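Local coordinates for dehydroascorbate reductase (PDB 5XFT), which probably reduces L-dehydroascorbate to L-ascorbate at the expense of two glutathione molecules, as a member of the DHAR family of the GST superfamily, at residues E32-Y38 and E196-V200. Sequence-based numbering, arbitrary orientation.
Sequences EAKKLPY and EWQHV
Glu32 folds its side chain against Glu196 and His199 of the short helix 195-199, meeting them at two levels. Near the backbone, Glu32 CB lies 3.8 Å from Glu196 CB, an aliphatic pair, and the Glu196 CG methylene rests 3.5 Å from Glu32 O, the carbonyl oxygen that also accepts the N-H of Lys35. Farther out, the bend at chi2 (-77°) swings the carboxylate of Glu32 beside His199. Its plane stands 80° from that of the imidazole, and OE1 comes in at the ring edge, 3.0 Å from His199 CD2, a carbon rather than a ring nitrogen. The other oxygen is turned to its own segment, where Tyr38 OH donates a 2.5 Å hydrogen bond to Glu32 OE2, which accepts through its anti lone pair, the one away from OE1. That phenol oxygen also touches the second segment, 3.3 Å from Val200 CG1, while Val200 packs on His25 and Leu29 of helix 22-33. Lys35, with positive phi, is the C' residue of the Schellman motif that ends helix 22-33; its chain bends at chi4 and brings NZ to 4.1 Å from Glu196 OE2, too long for a salt bridge. In this GST fold the contact is interdomain: the end of helix 22-33 and the turn into strand 38-43, in the thioredoxin-like domain, meet helix 195-199 of the helical C-terminal part. No hydrogen bond crosses; packing is mostly van der Waals, a probably somewhat polarised CD2 C-H faces the carboxylate that Tyr38 restrains, and Lys35 probably adds modest electrostatic attraction.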
loop_
_atom_site.group_PDB
_atom_site.type_symbol
_atom_site.label_atom_id
_atom_site.label_comp_id
_atom_site.label_asym_id
_atom_site.label_seq_id
_atom_site.Cartn_x
_atom_site.Cartn_y
_atom_site.Cartn_z
ATOM N N GLU A 32 -3.961 -4.890 -10.284
ATOM C CA GLU A 32 -5.357 -5.311 -10.217
ATOM C C GLU A 32 -6.285 -4.252 -10.800
ATOM O O GLU A 32 -7.275 -4.582 -11.468
ATOM C CB GLU A 32 -5.734 -5.612 -8.768
ATOM C CG GLU A 32 -5.075 -6.855 -8.207
ATOM C CD GLU A 32 -5.740 -8.126 -8.693
ATOM O OE1 GLU A 32 -6.924 -8.058 -9.089
ATOM O OE2 GLU A 32 -5.077 -9.189 -8.690
ATOM N N ALA A 33 -5.982 -2.973 -10.554
ATOM C CA ALA A 33 -6.843 -1.895 -11.027
ATOM C C ALA A 33 -6.876 -1.828 -12.549
ATOM O O ALA A 33 -7.924 -1.523 -13.132
ATOM C CB ALA A 33 -6.380 -0.558 -10.449
ATOM N N LYS A 34 -5.751 -2.105 -13.201
ATOM C CA LYS A 34 -5.680 -2.165 -14.651
ATOM C C LYS A 34 -5.976 -3.553 -15.206
ATOM O O LYS A 34 -5.796 -3.772 -16.408
ATOM C CB LYS A 34 -4.306 -1.699 -15.133
ATOM C CG LYS A 34 -3.981 -0.275 -14.746
ATOM C CD LYS A 34 -2.497 0.022 -14.858
ATOM C CE LYS A 34 -2.269 1.447 -15.347
ATOM N NZ LYS A 34 -3.070 1.733 -16.575
ATOM N N LYS A 35 -6.417 -4.487 -14.362
ATOM C CA LYS A 35 -6.764 -5.848 -14.783
ATOM C C LYS A 35 -5.643 -6.497 -15.592
ATOM O O LYS A 35 -5.891 -7.341 -16.453
ATOM C CB LYS A 35 -8.076 -5.864 -15.569
ATOM C CG LYS A 35 -9.194 -5.096 -14.894
ATOM C CD LYS A 35 -10.564 -5.651 -15.254
ATOM C CE LYS A 35 -11.645 -4.632 -14.926
ATOM N NZ LYS A 35 -11.750 -4.422 -13.446
ATOM N N LEU A 36 -4.387 -6.086 -15.330
ATOM C CA LEU A 36 -3.244 -6.697 -15.989
ATOM C C LEU A 36 -2.868 -7.994 -15.280
ATOM O O LEU A 36 -2.864 -8.049 -14.047
ATOM C CB LEU A 36 -2.050 -5.750 -15.996
ATOM C CG LEU A 36 -2.207 -4.529 -16.896
ATOM C CD1 LEU A 36 -1.221 -3.452 -16.497
ATOM C CD2 LEU A 36 -1.998 -4.931 -18.340
ATOM N N PRO A 37 -2.563 -9.048 -16.026
ATOM C CA PRO A 37 -2.155 -10.300 -15.385
ATOM C C PRO A 37 -0.731 -10.210 -14.859
ATOM O O PRO A 37 0.118 -9.491 -15.391
ATOM C CB PRO A 37 -2.273 -11.332 -16.513
ATOM C CG PRO A 37 -2.027 -10.535 -17.760
ATOM C CD PRO A 37 -2.583 -9.150 -17.497
ATOM N N TYR A 38 -0.478 -10.956 -13.793
ATOM C CA TYR A 38 0.836 -10.974 -13.172
ATOM C C TYR A 38 0.983 -12.280 -12.410
ATOM O O TYR A 38 0.006 -12.985 -12.146
ATOM C CB TYR A 38 1.024 -9.777 -12.239
ATOM C CG TYR A 38 0.028 -9.760 -11.102
ATOM C CD1 TYR A 38 -1.205 -9.132 -11.239
ATOM C CD2 TYR A 38 0.316 -10.385 -9.896
ATOM C CE1 TYR A 38 -2.117 -9.130 -10.205
ATOM C CE2 TYR A 38 -0.588 -10.381 -8.857
ATOM C CZ TYR A 38 -1.800 -9.754 -9.016
ATOM O OH TYR A 38 -2.696 -9.760 -7.978
ATOM N N GLU A 196 -10.646 -6.077 -6.483
ATOM C CA GLU A 196 -9.222 -5.784 -6.618
ATOM C C GLU A 196 -8.530 -5.812 -5.263
ATOM O O GLU A 196 -7.421 -6.345 -5.134
ATOM C CB GLU A 196 -9.014 -4.425 -7.290
ATOM C CG GLU A 196 -9.404 -4.366 -8.758
ATOM C CD GLU A 196 -10.840 -3.914 -8.972
ATOM O OE1 GLU A 196 -11.763 -4.511 -8.370
ATOM O OE2 GLU A 196 -11.037 -2.946 -9.740
ATOM N N TRP A 197 -9.174 -5.242 -4.242
ATOM C CA TRP A 197 -8.631 -5.288 -2.891
ATOM C C TRP A 197 -8.671 -6.704 -2.332
ATOM O O TRP A 197 -7.714 -7.152 -1.688
ATOM C CB TRP A 197 -9.415 -4.328 -1.998
ATOM C CG TRP A 197 -9.011 -4.325 -0.558
ATOM C CD1 TRP A 197 -9.464 -5.157 0.426
ATOM C CD2 TRP A 197 -8.084 -3.430 0.068
ATOM N NE1 TRP A 197 -8.869 -4.840 1.626
ATOM C CE2 TRP A 197 -8.016 -3.784 1.431
ATOM C CE3 TRP A 197 -7.298 -2.370 -0.393
ATOM C CZ2 TRP A 197 -7.195 -3.114 2.336
ATOM C CZ3 TRP A 197 -6.486 -1.703 0.508
ATOM C CH2 TRP A 197 -6.440 -2.079 1.857
ATOM N N GLN A 198 -9.773 -7.424 -2.571
ATOM C CA GLN A 198 -9.913 -8.778 -2.047
ATOM C C GLN A 198 -8.858 -9.716 -2.610
ATOM O O GLN A 198 -8.458 -10.674 -1.939
ATOM C CB GLN A 198 -11.305 -9.324 -2.363
ATOM C CG GLN A 198 -12.433 -8.636 -1.628
ATOM C CD GLN A 198 -13.799 -9.125 -2.072
ATOM O OE1 GLN A 198 -13.913 -9.983 -2.949
ATOM N NE2 GLN A 198 -14.846 -8.577 -1.468
ATOM N N HIS A 199 -8.404 -9.469 -3.838
ATOM C CA HIS A 199 -7.474 -10.404 -4.458
ATOM C C HIS A 199 -6.128 -10.411 -3.751
ATOM O O HIS A 199 -5.436 -11.435 -3.750
ATOM C CB HIS A 199 -7.308 -10.070 -5.939
ATOM C CG HIS A 199 -8.542 -10.318 -6.746
ATOM N ND1 HIS A 199 -9.668 -10.911 -6.216
ATOM C CD2 HIS A 199 -8.830 -10.055 -8.043
ATOM C CE1 HIS A 199 -10.596 -11.004 -7.151
ATOM N NE2 HIS A 199 -10.113 -10.493 -8.270
ATOM N N VAL A 200 -5.748 -9.298 -3.129
ATOM C CA VAL A 200 -4.395 -9.156 -2.605
ATOM C C VAL A 200 -4.429 -8.689 -1.156
ATOM O O VAL A 200 -3.508 -8.009 -0.694
ATOM C CB VAL A 200 -3.577 -8.196 -3.491
ATOM C CG1 VAL A 200 -3.332 -8.823 -4.861
ATOM C CG2 VAL A 200 -4.302 -6.862 -3.653
#